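Membrane lipoprotein family protein (Aeropyrum pernix, PDB 4PEV) binds adenosine and probably serves as the solute-binding component of an ABC transporter, as a member of the BMP lipoprotein family. Local coordinates at residues L257-M262 against A283-Y288. Numbering follows the deposited sequence.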
ATOM      1  N   LEU C 257       4.822  -8.387  -2.115  1.00 21.80           N
ATOM      2  CA  LEU C 257       6.021  -9.167  -1.890  1.00 22.15           C
ATOM      3  C   LEU C 257       7.115  -8.793  -2.886  1.00 22.89           C
ATOM      4  O   LEU C 257       8.307  -8.840  -2.554  1.00 22.76           O
ATOM      5  CB  LEU C 257       5.699 -10.671  -2.010  1.00 21.82           C
ATOM      6  CG  LEU C 257       6.887 -11.644  -1.911  1.00 21.45           C
ATOM      7  CD1 LEU C 257       7.667 -11.442  -0.613  1.00 21.20           C
ATOM      8  CD2 LEU C 257       6.438 -13.083  -2.046  1.00 21.10           C
ATOM      9  N   THR C 258       6.707  -8.446  -4.105  1.00 23.07           N
ATOM     10  CA  THR C 258       7.652  -8.148  -5.166  1.00 24.19           C
ATOM     11  C   THR C 258       8.680  -7.125  -4.724  1.00 23.93           C
ATOM     12  O   THR C 258       9.860  -7.278  -5.001  1.00 23.59           O
ATOM     13  CB  THR C 258       6.961  -7.633  -6.454  1.00 25.56           C
ATOM     14  OG1 THR C 258       5.920  -8.536  -6.850  1.00 25.66           O
ATOM     15  CG2 THR C 258       7.963  -7.500  -7.603  1.00 25.49           C
ATOM     16  N   HIS C 259       8.257  -6.087  -4.016  1.00 25.47           N
ATOM     17  CA  HIS C 259       9.216  -5.033  -3.665  1.00 25.47           C
ATOM     18  C   HIS C 259      10.048  -5.340  -2.434  1.00 25.42           C
ATOM     19  O   HIS C 259      10.744  -4.460  -1.957  1.00 26.31           O
ATOM     20  CB  HIS C 259       8.571  -3.648  -3.571  1.00 25.09           C
ATOM     21  CG  HIS C 259       7.703  -3.446  -2.378  1.00 25.85           C
ATOM     22  ND1 HIS C 259       6.345  -3.618  -2.424  1.00 26.08           N
ATOM     23  CD2 HIS C 259       7.985  -3.032  -1.121  1.00 27.03           C
ATOM     24  CE1 HIS C 259       5.821  -3.330  -1.246  1.00 26.59           C
ATOM     25  NE2 HIS C 259       6.794  -2.974  -0.435  1.00 26.57           N
ATOM     26  N   VAL C 260       9.989  -6.565  -1.911  1.00 25.20           N
ATOM     27  CA  VAL C 260      11.000  -6.973  -0.949  1.00 25.46           C
ATOM     28  C   VAL C 260      12.312  -7.124  -1.703  1.00 26.15           C
ATOM     29  O   VAL C 260      13.365  -6.806  -1.174  1.00 28.87           O
ATOM     30  CB  VAL C 260      10.646  -8.262  -0.200  1.00 25.26           C
ATOM     31  CG1 VAL C 260      11.870  -8.820   0.530  1.00 24.87           C
ATOM     32  CG2 VAL C 260       9.517  -7.987   0.785  1.00 25.10           C
ATOM     33  N   GLY C 261      12.252  -7.585  -2.947  1.00 26.28           N
ATOM     34  CA  GLY C 261      13.426  -7.590  -3.812  1.00 25.66           C
ATOM     35  C   GLY C 261      13.949  -6.184  -4.007  1.00 25.74           C
ATOM     36  O   GLY C 261      15.149  -5.948  -3.993  1.00 26.50           O
HETATM   37  N   MSE C 262      13.047  -5.238  -4.191  1.00 25.25           N
HETATM   38  CA  MSE C 262      13.456  -3.851  -4.295  1.00 26.20           C
HETATM   39  C   MSE C 262      14.291  -3.459  -3.100  1.00 24.74           C
HETATM   40  O   MSE C 262      15.357  -2.886  -3.259  1.00 23.46           O
HETATM   41  CB  MSE C 262      12.207  -2.986  -4.386  1.00 27.34           C
HETATM   42  CG  MSE C 262      12.524  -1.542  -4.714  1.00 28.66           C
HETATM   43 SE   MSE C 262      10.968  -0.456  -4.194  1.00 31.90          SE
HETATM   44  CE  MSE C 262      11.204  -0.395  -2.231  1.00 31.49           C
ATOM     45  N   ALA C 283       2.135  -2.002   5.492  1.00 28.16           N
ATOM     46  CA  ALA C 283       2.605  -1.945   6.874  1.00 29.81           C
ATOM     47  C   ALA C 283       3.788  -0.994   6.928  1.00 30.18           C
ATOM     48  O   ALA C 283       4.273  -0.537   5.883  1.00 31.72           O
ATOM     49  CB  ALA C 283       3.016  -3.317   7.374  1.00 29.61           C
ATOM     50  N   SER C 284       4.219  -0.664   8.142  1.00 28.45           N
ATOM     51  CA  SER C 284       5.517  -0.030   8.339  1.00 27.93           C
ATOM     52  C   SER C 284       6.546  -1.134   8.178  1.00 26.60           C
ATOM     53  O   SER C 284       6.556  -2.080   8.973  1.00 24.76           O
ATOM     54  CB  SER C 284       5.659   0.609   9.734  1.00 27.71           C
ATOM     55  OG  SER C 284       6.952   0.359  10.302  1.00 25.97           O
ATOM     56  N   GLN C 285       7.414  -0.986   7.182  1.00 25.71           N
ATOM     57  CA  GLN C 285       8.393  -2.015   6.858  1.00 27.13           C
ATOM     58  C   GLN C 285       9.839  -1.613   7.184  1.00 26.91           C
ATOM     59  O   GLN C 285      10.776  -2.280   6.749  1.00 25.39           O
ATOM     60  CB  GLN C 285       8.255  -2.393   5.384  1.00 27.44           C
ATOM     61  CG  GLN C 285       6.888  -2.963   5.044  1.00 28.28           C
ATOM     62  CD  GLN C 285       6.697  -3.158   3.556  1.00 28.86           C
ATOM     63  OE1 GLN C 285       6.623  -2.200   2.795  1.00 30.02           O
ATOM     64  NE2 GLN C 285       6.612  -4.399   3.136  1.00 29.79           N
ATOM     65  N   GLU C 286      10.006  -0.546   7.971  1.00 27.26           N
ATOM     66  CA  GLU C 286      11.328   0.005   8.272  1.00 28.43           C
ATOM     67  C   GLU C 286      12.203  -1.039   8.940  1.00 28.12           C
ATOM     68  O   GLU C 286      13.403  -1.140   8.678  1.00 29.04           O
ATOM     69  CB  GLU C 286      11.208   1.251   9.168  1.00 30.66           C
ATOM     70  CG  GLU C 286      10.719   2.519   8.449  1.00 32.59           C
ATOM     71  CD  GLU C 286       9.209   2.707   8.438  1.00 32.70           C
ATOM     72  OE1 GLU C 286       8.467   1.708   8.363  1.00 34.48           O
ATOM     73  OE2 GLU C 286       8.767   3.872   8.473  1.00 33.25           O
ATOM     74  N   TRP C 287      11.578  -1.825   9.804  1.00 27.56           N
ATOM     75  CA  TRP C 287      12.251  -2.907  10.525  1.00 27.15           C
ATOM     76  C   TRP C 287      13.027  -3.854   9.628  1.00 26.72           C
ATOM     77  O   TRP C 287      13.962  -4.487  10.088  1.00 26.85           O
ATOM     78  CB  TRP C 287      11.225  -3.715  11.345  1.00 27.32           C
ATOM     79  CG  TRP C 287      10.243  -4.431  10.499  1.00 26.96           C
ATOM     80  CD1 TRP C 287       9.024  -3.991  10.125  1.00 25.88           C
ATOM     81  CD2 TRP C 287      10.426  -5.708   9.878  1.00 27.64           C
ATOM     82  NE1 TRP C 287       8.428  -4.911   9.314  1.00 26.79           N
ATOM     83  CE2 TRP C 287       9.266  -5.979   9.150  1.00 26.47           C
ATOM     84  CE3 TRP C 287      11.469  -6.657   9.884  1.00 29.44           C
ATOM     85  CZ2 TRP C 287       9.098  -7.148   8.427  1.00 27.29           C
ATOM     86  CZ3 TRP C 287      11.310  -7.821   9.168  1.00 28.72           C
ATOM     87  CH2 TRP C 287      10.128  -8.058   8.444  1.00 28.69           C
ATOM     88  N   TYR C 288      12.631  -3.985   8.366  1.00 28.22           N
ATOM     89  CA  TYR C 288      13.302  -4.937   7.476  1.00 30.95           C
ATOM     90  C   TYR C 288      14.780  -4.531   7.266  1.00 32.43           C
ATOM     91  O   TYR C 288      15.679  -5.371   7.358  1.00 32.77           O
ATOM     92  CB  TYR C 288      12.527  -5.116   6.154  1.00 29.95           C
ATOM     93  CG  TYR C 288      13.123  -6.141   5.200  1.00 29.18           C
ATOM     94  CD1 TYR C 288      12.891  -7.503   5.366  1.00 28.50           C
ATOM     95  CD2 TYR C 288      13.913  -5.738   4.127  1.00 29.40           C
ATOM     96  CE1 TYR C 288      13.432  -8.436   4.496  1.00 28.22           C
ATOM     97  CE2 TYR C 288      14.463  -6.661   3.252  1.00 29.90           C
ATOM     98  CZ  TYR C 288      14.220  -8.010   3.439  1.00 29.57           C
ATOM     99  OH  TYR C 288      14.775  -8.915   2.556  1.00 30.28           O
TER
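The imidazole edge of H259 meets the side-chain amide oxygen of Q285 at the adenosine pocket of this periplasmic-binding-protein fold, an example of how a ligand-contacting side chain is set by the residues behind it. The imidazole NE2 of H259 gives a weak hydrogen bond to OE1 of Q285 at 3.3 Å; though long, it is nearly straight, with an N-H...O angle of 174°. OE1 lies at the edge of the imidazole, in its plane, yet the amide is turned almost perpendicular to the ring, the planes 84° apart. CG of H259 sits between the backbone N and the carbonyl carbon (chi1 72°), a torsion that swings the ring out from helix 258-271 and brings NE2 within bonding distance of Q285. On the ring's other nitrogen, ND1 is hydrogen-bonded to the backbone N of A255, and F263 packs against the ring edge-to-face. Q285 is held as well: OE1 also accepts from Q281 N, so two donors share that oxygen, while NE2 reaches L67 O weakly.

This buried polar pair contrasts with the side nearer solvent, where the partly exposed V260 and Y288 cross at about a right angle. CG1 of V260 approaches the Y288 ring obliquely, 3.8 Å from Y288 CZ and 3.5 Å from Y288 OH, and the hydroxyl has its polar partner in OD1 of N264. The two segments bury 155 Å² between them, both sides summed.

With NE2 as donor and ND1 facing the A255 amide as acceptor, the bonding pattern is consistent with a neutral imidazole whose rotation is fixed where it touches adenosine.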